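Local atomic coordinates of peptidyl-prolyl cis-trans isomerase (PDB entry 5EX2), a protein that probably catalyses the cis-trans isomerisation of peptide bonds before proline, as a periplasmic folding helper of the cyclophilin family. Residues P22-V26 with R52-R56; T30-V35 with V197-T202; I43-V48 with Y185-G189. All blocks are in the same frame, centred on the assembly; numbering follows the deposited sequence. Where two conformers were deposited one is given.

Contact 1: residues P22-V26 with R52-R56; sequences PDNLV and RKVVR
Val26 packs on Val55 where the start of barrel strand 25-30 meets helix 45-57, one of the helices packed on the cyclophilin beta-barrel; the nearest CA atoms are those of Val26 and Arg52, 8.3 Å apart. A salt-bridge network of Asp23, Arg52 and Arg56 links the two segments. Arg52 reaches over with its chain extended from CG to NE. Its NE gives a straight hydrogen bond to Asp23 O (2.7 Å, 164°), close to the guanidinium plane. NH2 of the same group bonds Asn24 OD1 at 2.9 Å, nearly along the C=O axis. The Asp23 carboxylate lies almost parallel to this guanidinium, 8° between planes. Its OD2 sits over one face, 3.3 Å from Arg52 NE, so this pairing is of charges alone. The other oxygen, OD1, bonds Arg56 NH2 at 2.9 Å and also takes a hydrogen bond from Ser220. Arg56 has a second acid in Asp221. Away from the charged groups, Val26 CG1 meets Val55 CG2 at 4.0 Å, and both side chains touch Met218 of strand 212-218. A water also joins the network, donating to Asp23 OD2 at 2.6 Å and accepting from Arg56 NH1.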
ATOM      1  N   PRO A  22      11.711   0.940   9.199  1.00 10.76           N
ATOM      2  CA  PRO A  22      11.484   2.387   9.071  1.00 12.18           C
ATOM      3  C   PRO A  22      11.735   2.947   7.666  1.00 11.54           C
ATOM      4  O   PRO A  22      11.103   3.939   7.327  1.00 10.62           O
ATOM      5  CB  PRO A  22      12.487   3.000  10.069  1.00 13.35           C
ATOM      6  CG  PRO A  22      12.847   1.940  10.989  1.00 15.78           C
ATOM      7  CD  PRO A  22      12.615   0.614  10.318  1.00 10.98           C
ATOM      8  N   ASP A  23      12.606   2.334   6.872  1.00 10.82           N
ATOM      9  CA  ASP A  23      12.837   2.815   5.519  1.00 11.03           C
ATOM     10  C   ASP A  23      11.702   2.387   4.575  1.00 10.54           C
ATOM     11  O   ASP A  23      11.693   2.790   3.416  1.00 11.61           O
ATOM     12  CB  ASP A  23      14.187   2.325   4.985  1.00 12.68           C
ATOM     13  CG  ASP A  23      14.781   3.273   3.958  1.00 14.30           C
ATOM     14  OD1 ASP A  23      14.690   4.508   4.151  1.00 15.43           O
ATOM     15  OD2 ASP A  23      15.341   2.807   2.946  1.00 17.41           O
ATOM     16  N   ASN A  24      10.772   1.567   5.051  1.00 10.92           N
ATOM     17  CA  ASN A  24       9.582   1.230   4.268  1.00  9.73           C
ATOM     18  C   ASN A  24       8.335   1.927   4.798  1.00 10.15           C
ATOM     19  O   ASN A  24       7.228   1.561   4.439  1.00 10.80           O
ATOM     20  CB  ASN A  24       9.331  -0.283   4.269  1.00  9.68           C
ATOM     21  CG  ASN A  24      10.390  -1.057   3.538  1.00 10.73           C
ATOM     22  OD1 ASN A  24      11.167  -0.504   2.780  1.00 13.39           O
ATOM     23  ND2 ASN A  24      10.426  -2.362   3.772  1.00 14.83           N
ATOM     24  N   LEU A  25       8.508   2.923   5.661  1.00  9.09           N
ATOM     25  CA  LEU A  25       7.375   3.552   6.327  1.00  9.43           C
ATOM     26  C   LEU A  25       7.385   5.048   6.084  1.00  9.69           C
ATOM     27  O   LEU A  25       8.337   5.734   6.434  1.00 10.06           O
ATOM     28  CB  LEU A  25       7.409   3.259   7.827  1.00  9.92           C
ATOM     29  CG  LEU A  25       6.228   3.717   8.681  1.00 11.50           C
ATOM     30  CD1 LEU A  25       4.908   3.127   8.203  1.00 12.36           C
ATOM     31  CD2 LEU A  25       6.484   3.321  10.140  1.00 14.99           C
ATOM     32  N   VAL A  26       6.293   5.539   5.512  1.00  8.64           N
ATOM     33  CA  VAL A  26       6.159   6.937   5.147  1.00 10.57           C
ATOM     34  C   VAL A  26       5.003   7.545   5.913  1.00  8.61           C
ATOM     35  O   VAL A  26       3.936   6.947   6.030  1.00  8.91           O
ATOM     36  CB  VAL A  26       5.884   7.095   3.640  1.00 11.87           C
ATOM     37  CG1 VAL A  26       6.073   8.543   3.201  1.00 15.05           C
ATOM     38  CG2 VAL A  26       6.749   6.136   2.821  1.00 21.49           C
ATOM     39  N   ARG A  52      10.553   7.199  -2.141  1.00  9.60           N
ATOM     40  CA  ARG A  52      11.544   7.672  -1.170  1.00 10.18           C
ATOM     41  C   ARG A  52      12.262   8.918  -1.666  1.00 10.69           C
ATOM     42  O   ARG A  52      12.451   9.883  -0.921  1.00 10.74           O
ATOM     43  CB  ARG A  52      12.587   6.598  -0.868  1.00 11.24           C
ATOM     44  CG  ARG A  52      12.060   5.385  -0.151  1.00 11.20           C
ATOM     45  CD  ARG A  52      13.188   4.620   0.518  1.00 12.63           C
ATOM     46  NE  ARG A  52      12.736   3.303   0.943  1.00 14.33           N
ATOM     47  CZ  ARG A  52      12.938   2.183   0.262  1.00 13.83           C
ATOM     48  NH1 ARG A  52      13.613   2.185  -0.883  1.00 14.85           N
ATOM     49  NH2 ARG A  52      12.469   1.046   0.744  1.00 13.99           N
ATOM     50  N   LYS A  53      12.670   8.890  -2.921  1.00 10.77           N
ATOM     51  CA  LYS A  53      13.366  10.003  -3.535  1.00 12.19           C
ATOM     52  C   LYS A  53      12.510  11.262  -3.513  1.00 11.00           C
ATOM     53  O   LYS A  53      12.977  12.321  -3.106  1.00 10.69           O
ATOM     54  CB  LYS A  53      13.751   9.624  -4.965  1.00 13.75           C
ATOM     55  CG  LYS A  53      14.421  10.709  -5.773  1.00 15.95           C
ATOM     56  CD  LYS A  53      14.705  10.215  -7.194  1.00 22.88           C
ATOM     57  CE  LYS A  53      15.298  11.312  -8.070  1.00 32.55           C
ATOM     58  NZ  LYS A  53      16.717  11.602  -7.732  1.00 39.64           N
ATOM     59  N   VAL A  54      11.261  11.168  -3.958  1.00  9.05           N
ATOM     60  CA  VAL A  54      10.415  12.360  -4.018  1.00 10.09           C
ATOM     61  C   VAL A  54      10.121  12.890  -2.608  1.00  8.93           C
ATOM     62  O   VAL A  54      10.192  14.090  -2.354  1.00 10.23           O
ATOM     63  CB  VAL A  54       9.108  12.073  -4.793  1.00 10.58           C
ATOM     64  CG1 VAL A  54       8.202  13.291  -4.811  1.00 11.44           C
ATOM     65  CG2 VAL A  54       9.429  11.658  -6.219  1.00 14.50           C
ATOM     66  N   VAL A  55       9.833  11.998  -1.674  1.00  9.34           N
ATOM     67  CA  VAL A  55       9.592  12.409  -0.301  1.00  9.30           C
ATOM     68  C   VAL A  55      10.778  13.224   0.200  1.00 10.20           C
ATOM     69  O   VAL A  55      10.606  14.307   0.765  1.00 11.53           O
ATOM     70  CB  VAL A  55       9.334  11.178   0.625  1.00  8.12           C
ATOM     71  CG1 VAL A  55       9.389  11.575   2.099  1.00  9.32           C
ATOM     72  CG2 VAL A  55       7.996  10.552   0.311  1.00  8.92           C
ATOM     73  N   ARG A  56      11.985  12.731  -0.056  1.00  8.83           N
ATOM     74  CA  ARG A  56      13.191  13.345   0.487  1.00 10.03           C
ATOM     75  C   ARG A  56      13.560  14.665  -0.184  1.00  8.38           C
ATOM     76  O   ARG A  56      14.391  15.386   0.329  1.00 11.34           O
ATOM     77  CB  ARG A  56      14.351  12.344   0.415  1.00 11.46           C
ATOM     78  CG  ARG A  56      14.239  11.332   1.518  1.00 10.83           C
ATOM     79  CD  ARG A  56      15.084  10.135   1.260  1.00 12.86           C
ATOM     80  NE  ARG A  56      15.047   9.267   2.421  1.00 11.50           N
ATOM     81  CZ  ARG A  56      15.315   7.970   2.405  1.00 13.81           C
ATOM     82  NH1 ARG A  56      15.617   7.355   1.266  1.00 12.68           N
ATOM     83  NH2 ARG A  56      15.260   7.287   3.536  1.00 13.00           N
TER
HETATM   84  O   HOH W   1      16.684   4.596   1.568  1.00 16.67           O

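Contact 2: residues T30-V35 with V197-T202; sequences TTKGVV and VAKSLT
The hairpin between strands 25-30 and 33-39 of the cyclophilin barrel rests here on helix 195-198 and the turn that comes after it. Residues 30-33 form a type I beta turn, and Ala198 to Leu201 form another. Val197 is wedged against the hairpin. Its CG1 touches Thr30 OG1 at 3.5 Å and Val35 CG2 at 3.8 Å, while CG2 lies by Val34 O. Gly33 has a positive phi (123°), backbone angles that by themselves call for glycine, and its CA lies 4.1 Å from Val197 CG2. Thr30 braces the hairpin turn from within. With chi1 at 83°, OG1 sits between the backbone N and the carbonyl carbon. There it accepts from Lys32 N (2.9 Å), an ST turn, and donates to Gly33 O. A valine in place of Thr30 would probably leave Lys32 N without its acceptor and the turn less firmly set. In the second turn Ser200 OG donates to Val197 O at 2.7 Å, beside the bond from Ser200 N. In the conformer given, Lys32 folds over this turn, bent at chi2 and chi4. Its CB packs 3.4 Å from Ser200 OG, and CG meets Leu201 CD2 at 3.9 Å. In this conformer NZ forms a salt bridge with Asp211, which also accepts from Thr202 N. No direct hydrogen bond crosses between the segments. One water donates to both Lys32 O and Ser200 OG, and a second links Lys32 NZ weakly to Thr202 OG1. Each turn thus satisfies much of its polarity internally, and the two are joined by apolar contact, bridging water and the shared acid Asp211.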
ATOM      1  N   THR A  30      -1.934  14.941   6.310  1.00 10.71           N
ATOM      2  CA  THR A  30      -2.884  15.631   5.453  1.00 11.10           C
ATOM      3  C   THR A  30      -3.762  16.538   6.301  1.00 11.82           C
ATOM      4  O   THR A  30      -3.789  16.433   7.542  1.00 12.05           O
ATOM      5  CB  THR A  30      -3.804  14.662   4.660  1.00 11.12           C
ATOM      6  OG1 THR A  30      -4.896  14.253   5.495  1.00 11.54           O
ATOM      7  CG2 THR A  30      -3.047  13.451   4.147  1.00 10.81           C
ATOM      8  N   THR A  31      -4.516  17.406   5.634  1.00  9.84           N
ATOM      9  CA  THR A  31      -5.427  18.273   6.323  1.00 11.09           C
ATOM     10  C   THR A  31      -6.652  17.540   6.869  1.00  9.99           C
ATOM     11  O   THR A  31      -7.509  18.161   7.474  1.00 11.34           O
ATOM     12  CB  THR A  31      -5.852  19.450   5.417  1.00  9.79           C
ATOM     13  OG1 THR A  31      -6.178  18.958   4.113  1.00  9.89           O
ATOM     14  CG2 THR A  31      -4.717  20.454   5.293  1.00 10.49           C
ATOM     15  N   LYS A  32      -6.724  16.222   6.663  0.53  8.38           N
ATOM     16  CA  LYS A  32      -7.763  15.399   7.287  0.53  9.69           C
ATOM     17  C   LYS A  32      -7.189  14.415   8.301  0.53  8.84           C
ATOM     18  O   LYS A  32      -7.917  13.591   8.857  0.53  9.28           O
ATOM     19  CB  LYS A  32      -8.548  14.639   6.218  0.53  9.43           C
ATOM     20  CG  LYS A  32      -9.558  15.494   5.469  0.53 12.45           C
ATOM     21  CD  LYS A  32     -10.779  15.819   6.322  0.53 11.35           C
ATOM     22  CE  LYS A  32     -11.778  16.672   5.567  0.53 16.72           C
ATOM     23  NZ  LYS A  32     -11.164  17.936   5.093  0.53 16.45           N
ATOM     24  N   GLY A  33      -5.884  14.511   8.546  1.00 11.08           N
ATOM     25  CA  GLY A  33      -5.212  13.618   9.475  1.00  8.44           C
ATOM     26  C   GLY A  33      -4.057  12.875   8.826  1.00  9.70           C
ATOM     27  O   GLY A  33      -3.663  13.121   7.670  1.00 10.01           O
ATOM     28  N   VAL A  34      -3.493  11.946   9.589  1.00  9.33           N
ATOM     29  CA  VAL A  34      -2.270  11.267   9.196  1.00  9.29           C
ATOM     30  C   VAL A  34      -2.558   9.926   8.522  1.00  8.90           C
ATOM     31  O   VAL A  34      -3.500   9.222   8.867  1.00 10.06           O
ATOM     32  CB  VAL A  34      -1.346  11.063  10.416  1.00  9.19           C
ATOM     33  CG1 VAL A  34      -1.923  10.057  11.415  1.00 11.41           C
ATOM     34  CG2 VAL A  34       0.048  10.655   9.965  1.00 11.94           C
ATOM     35  N   VAL A  35      -1.729   9.621   7.530  1.00  8.67           N
ATOM     36  CA  VAL A  35      -1.762   8.378   6.799  1.00  7.74           C
ATOM     37  C   VAL A  35      -0.356   7.783   6.891  1.00 10.37           C
ATOM     38  O   VAL A  35       0.622   8.426   6.513  1.00 10.70           O
ATOM     39  CB  VAL A  35      -2.174   8.583   5.321  1.00  9.11           C
ATOM     40  CG1 VAL A  35      -2.232   7.260   4.594  1.00 10.29           C
ATOM     41  CG2 VAL A  35      -3.522   9.315   5.221  1.00 10.34           C
ATOM     42  N   VAL A 197      -8.934   8.335   6.955  1.00  9.77           N
ATOM     43  CA  VAL A 197      -8.513   9.686   6.580  1.00  8.49           C
ATOM     44  C   VAL A 197      -8.638   9.859   5.063  1.00  9.55           C
ATOM     45  O   VAL A 197      -9.205  10.859   4.586  1.00  9.19           O
ATOM     46  CB  VAL A 197      -7.072   9.971   7.039  1.00 11.86           C
ATOM     47  CG1 VAL A 197      -6.534  11.250   6.426  1.00  8.85           C
ATOM     48  CG2 VAL A 197      -7.015  10.058   8.553  1.00 11.41           C
ATOM     49  N   ALA A 198      -8.136   8.895   4.291  1.00  8.52           N
ATOM     50  CA  ALA A 198      -8.210   8.954   2.831  1.00 10.33           C
ATOM     51  C   ALA A 198      -9.655   9.053   2.372  1.00  7.98           C
ATOM     52  O   ALA A 198      -9.971   9.758   1.407  1.00  9.70           O
ATOM     53  CB  ALA A 198      -7.532   7.726   2.217  1.00 10.99           C
ATOM     54  N   LYS A 199     -10.536   8.293   3.020  1.00 10.26           N
ATOM     55  CA  LYS A 199     -11.956   8.300   2.683  1.00 10.01           C
ATOM     56  C   LYS A 199     -12.652   9.594   3.070  1.00  9.79           C
ATOM     57  O   LYS A 199     -13.786   9.819   2.680  1.00 10.11           O
ATOM     58  CB  LYS A 199     -12.675   7.123   3.346  1.00 10.08           C
ATOM     59  CG  LYS A 199     -12.349   5.773   2.779  1.00 13.66           C
ATOM     60  CD  LYS A 199     -13.175   4.740   3.549  1.00 18.96           C
ATOM     61  CE  LYS A 199     -13.076   3.336   3.039  1.00 25.92           C
ATOM     62  NZ  LYS A 199     -13.845   2.436   3.960  1.00 21.57           N
ATOM     63  N   SER A 200     -11.988  10.448   3.839  1.00  8.87           N
ATOM     64  CA  SER A 200     -12.588  11.708   4.269  1.00 12.53           C
ATOM     65  C   SER A 200     -12.081  12.891   3.444  1.00 12.06           C
ATOM     66  O   SER A 200     -12.562  14.009   3.622  1.00 11.15           O
ATOM     67  CB  SER A 200     -12.317  11.961   5.760  1.00 11.22           C
ATOM     68  OG  SER A 200     -10.973  12.335   6.005  1.00 12.24           O
ATOM     69  N   LEU A 201     -11.076  12.680   2.595  1.00  9.48           N
ATOM     70  CA  LEU A 201     -10.553  13.779   1.780  1.00 10.47           C
ATOM     71  C   LEU A 201     -11.662  14.331   0.888  1.00  9.28           C
ATOM     72  O   LEU A 201     -12.502  13.574   0.391  1.00  9.76           O
ATOM     73  CB  LEU A 201      -9.349  13.319   0.958  1.00  9.08           C
ATOM     74  CG  LEU A 201      -8.134  12.877   1.786  1.00  8.42           C
ATOM     75  CD1 LEU A 201      -7.120  12.172   0.956  1.00  9.62           C
ATOM     76  CD2 LEU A 201      -7.481  14.081   2.440  1.00  8.44           C
ATOM     77  N   THR A 202     -11.660  15.650   0.712  1.00 10.41           N
ATOM     78  CA  THR A 202     -12.748  16.336   0.035  1.00  9.05           C
ATOM     79  C   THR A 202     -12.858  15.897  -1.425  1.00 10.01           C
ATOM     80  O   THR A 202     -11.876  15.902  -2.175  1.00  9.97           O
ATOM     81  CB  THR A 202     -12.546  17.849   0.133  1.00 11.35           C
ATOM     82  OG1 THR A 202     -12.542  18.226   1.517  1.00 13.91           O
ATOM     83  CG2 THR A 202     -13.658  18.594  -0.543  1.00 10.02           C
TER
HETATM   84  O   HOH W   2     -10.386  12.516   8.661  1.00 13.53           O
HETATM   85  O   HOH W   3     -13.552  19.378   4.476  1.00 28.17           O

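Contact 3: residues I43-V48 with Y185-G189; sequences IAPNHV and YSSWG
Ala44, the N-cap of helix 45-57, packs against Trp188 of strand 187-191. The helix thereby lies on the cyclophilin barrel at a classic beta bulge, where Trp188 and Gly189 both face Val156. The tight part is between His47 and Ser186. Ser186 CB stands over one face of the imidazole in a CH-pi contact, 3.4 Å from the centroid of the His47 ring and 20° off its normal. Ser186 OG is also close, 3.1 Å from His47 CE1. Glu95 holds both residues: its OE1 is hydrogen-bonded to His47 ND1, and its backbone N to Ser186 OG. These bonds probably fix the turn of the ring. The looser part lies around Trp188. Ala44 CB rests on the Ser187 carbonyl oxygen (3.4 Å), but the apolar contacts are longer. Trp188 CB is 4.1 Å from Ala44 CB and 4.0 Å from His47 CB. Val48 packs more loosely still, its CG2 4.5 Å from Trp188 CB. The indole runs on to Ile37 and Leu39 of strand 33-39. Both parts are buried, and one shared water marks the polar end. At the far end of the imidazole this water lies 2.7 Å from His47 NE2 and 2.8 Å from Ser186 OG.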
ATOM      1  N   ILE A  43       7.136  -5.738  -4.529  1.00 13.56           N
ATOM      2  CA  ILE A  43       6.023  -5.638  -5.464  1.00 13.40           C
ATOM      3  C   ILE A  43       6.316  -4.620  -6.573  1.00 13.04           C
ATOM      4  O   ILE A  43       6.033  -4.862  -7.749  1.00 16.56           O
ATOM      5  CB  ILE A  43       4.727  -5.278  -4.714  1.00 12.86           C
ATOM      6  CG1 ILE A  43       4.371  -6.411  -3.743  1.00 16.95           C
ATOM      7  CG2 ILE A  43       3.595  -4.998  -5.695  1.00 15.03           C
ATOM      8  CD1 ILE A  43       3.197  -6.118  -2.838  1.00 17.19           C
ATOM      9  N   ALA A  44       6.899  -3.489  -6.197  1.00 11.62           N
ATOM     10  CA  ALA A  44       7.199  -2.430  -7.153  1.00 13.10           C
ATOM     11  C   ALA A  44       8.492  -1.723  -6.756  1.00 10.94           C
ATOM     12  O   ALA A  44       8.466  -0.611  -6.250  1.00 11.24           O
ATOM     13  CB  ALA A  44       6.045  -1.457  -7.227  1.00 13.62           C
ATOM     14  N   PRO A  45       9.640  -2.389  -6.969  1.00 12.45           N
ATOM     15  CA  PRO A  45      10.903  -1.861  -6.441  1.00 15.09           C
ATOM     16  C   PRO A  45      11.257  -0.462  -6.941  1.00 12.65           C
ATOM     17  O   PRO A  45      11.702   0.371  -6.154  1.00 12.61           O
ATOM     18  CB  PRO A  45      11.949  -2.864  -6.936  1.00 15.70           C
ATOM     19  CG  PRO A  45      11.284  -3.691  -7.970  1.00 16.22           C
ATOM     20  CD  PRO A  45       9.822  -3.673  -7.666  1.00 11.40           C
ATOM     21  N   ASN A  46      11.077  -0.197  -8.231  1.00 13.61           N
ATOM     22  CA  ASN A  46      11.474   1.108  -8.754  1.00 14.49           C
ATOM     23  C   ASN A  46      10.523   2.203  -8.305  1.00 11.50           C
ATOM     24  O   ASN A  46      10.927   3.342  -8.097  1.00 11.18           O
ATOM     25  CB  ASN A  46      11.567   1.064 -10.275  1.00 14.96           C
ATOM     26  CG  ASN A  46      12.692   0.180 -10.745  1.00 20.13           C
ATOM     27  OD1 ASN A  46      13.773   0.170 -10.158  1.00 19.94           O
ATOM     28  ND2 ASN A  46      12.449  -0.575 -11.805  1.00 22.61           N
ATOM     29  N   HIS A  47       9.248   1.884  -8.139  1.00 10.28           N
ATOM     30  CA  HIS A  47       8.328   2.883  -7.603  1.00 11.78           C
ATOM     31  C   HIS A  47       8.626   3.195  -6.152  1.00  8.71           C
ATOM     32  O   HIS A  47       8.568   4.348  -5.747  1.00 11.14           O
ATOM     33  CB  HIS A  47       6.884   2.424  -7.760  1.00 10.80           C
ATOM     34  CG  HIS A  47       6.328   2.693  -9.121  1.00  9.86           C
ATOM     35  ND1 HIS A  47       6.659   1.928 -10.214  1.00 10.49           N
ATOM     36  CD2 HIS A  47       5.505   3.668  -9.576  1.00 11.05           C
ATOM     37  CE1 HIS A  47       6.051   2.409 -11.288  1.00 11.08           C
ATOM     38  NE2 HIS A  47       5.346   3.464 -10.928  1.00 11.96           N
ATOM     39  N   VAL A  48       8.967   2.182  -5.370  1.00  9.34           N
ATOM     40  CA  VAL A  48       9.317   2.422  -3.975  1.00 12.09           C
ATOM     41  C   VAL A  48      10.545   3.324  -3.877  1.00 10.81           C
ATOM     42  O   VAL A  48      10.580   4.249  -3.052  1.00 11.17           O
ATOM     43  CB  VAL A  48       9.539   1.080  -3.240  1.00 14.14           C
ATOM     44  CG1 VAL A  48      10.289   1.250  -1.917  1.00 17.53           C
ATOM     45  CG2 VAL A  48       8.196   0.404  -3.027  1.00 10.60           C
ATOM     46  N   TYR A 185      -1.952  -0.349 -13.282  1.00  9.81           N
ATOM     47  CA  TYR A 185      -1.363   0.753 -12.523  1.00 10.15           C
ATOM     48  C   TYR A 185      -0.373   0.168 -11.536  1.00  9.13           C
ATOM     49  O   TYR A 185      -0.536  -0.961 -11.066  1.00 10.43           O
ATOM     50  CB  TYR A 185      -2.427   1.569 -11.773  1.00 11.41           C
ATOM     51  CG  TYR A 185      -3.305   2.323 -12.721  1.00 11.15           C
ATOM     52  CD1 TYR A 185      -4.309   1.677 -13.412  1.00 10.93           C
ATOM     53  CD2 TYR A 185      -3.101   3.676 -12.970  1.00 12.74           C
ATOM     54  CE1 TYR A 185      -5.100   2.343 -14.323  1.00 14.38           C
ATOM     55  CE2 TYR A 185      -3.893   4.364 -13.885  1.00 16.07           C
ATOM     56  CZ  TYR A 185      -4.889   3.684 -14.555  1.00 14.80           C
ATOM     57  OH  TYR A 185      -5.676   4.363 -15.467  1.00 18.73           O
ATOM     58  N   SER A 186       0.653   0.940 -11.214  1.00 10.11           N
ATOM     59  CA  SER A 186       1.724   0.469 -10.354  1.00  9.71           C
ATOM     60  C   SER A 186       1.401   0.673  -8.883  1.00  8.00           C
ATOM     61  O   SER A 186       1.682   1.714  -8.318  1.00  8.83           O
ATOM     62  CB  SER A 186       3.030   1.187 -10.704  1.00 10.16           C
ATOM     63  OG  SER A 186       3.345   1.070 -12.076  1.00 11.35           O
ATOM     64  N   SER A 187       0.801  -0.321  -8.254  1.00  8.23           N
ATOM     65  CA  SER A 187       0.586  -0.263  -6.815  1.00  8.27           C
ATOM     66  C   SER A 187       1.912  -0.501  -6.099  1.00  8.94           C
ATOM     67  O   SER A 187       2.721  -1.318  -6.519  1.00 11.38           O
ATOM     68  CB  SER A 187      -0.476  -1.274  -6.388  1.00  9.23           C
ATOM     69  OG  SER A 187      -0.192  -2.541  -6.936  1.00 10.40           O
ATOM     70  N   TRP A 188       2.140   0.249  -5.031  1.00  7.64           N
ATOM     71  CA  TRP A 188       3.460   0.257  -4.402  1.00 11.41           C
ATOM     72  C   TRP A 188       3.453   0.349  -2.899  1.00  7.82           C
ATOM     73  O   TRP A 188       4.508   0.254  -2.290  1.00 10.29           O
ATOM     74  CB  TRP A 188       4.299   1.410  -4.940  1.00 10.26           C
ATOM     75  CG  TRP A 188       3.689   2.804  -4.887  1.00  8.69           C
ATOM     76  CD1 TRP A 188       3.088   3.475  -5.923  1.00  9.53           C
ATOM     77  CD2 TRP A 188       3.677   3.716  -3.771  1.00 10.76           C
ATOM     78  NE1 TRP A 188       2.692   4.719  -5.514  1.00 11.10           N
ATOM     79  CE2 TRP A 188       3.036   4.894  -4.201  1.00  8.06           C
ATOM     80  CE3 TRP A 188       4.129   3.648  -2.452  1.00  9.52           C
ATOM     81  CZ2 TRP A 188       2.858   6.001  -3.366  1.00 12.04           C
ATOM     82  CZ3 TRP A 188       3.932   4.755  -1.619  1.00  8.92           C
ATOM     83  CH2 TRP A 188       3.303   5.901  -2.083  1.00 11.91           C
ATOM     84  N   GLY A 189       2.289   0.517  -2.295  1.00  7.22           N
ATOM     85  CA  GLY A 189       2.226   0.609  -0.854  1.00  9.05           C
ATOM     86  C   GLY A 189       0.835   0.377  -0.325  1.00  7.68           C
ATOM     87  O   GLY A 189      -0.092   0.108  -1.077  1.00  7.49           O
TER
HETATM   88  O   HOH W   4       3.482   3.764 -12.840  1.00 12.56           O

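Overall arrangement
All three contacts join parts of one barrel sheet to what lies against it. Contacts 1 and 3 share helix 45-57. Contact 3 holds its N-terminal end to strand 187-191, and contact 1 holds later turns beside strand 25-30; their centres are 13 Å apart. Contact 2 is farther off, at the hairpin into strand 33-39, which neighbours strand 187-191 in the sheet. All the touching residues of contact 3 are buried; it is van der Waals and CH-pi packing with one shared water. Contacts 1 and 2 are partly buried. Contact 1 relies mainly on salt bridges and arginine hydrogen bonds, with one valine pair, whereas contact 2 combines valine packing with water bridges and turns that are bonded internally.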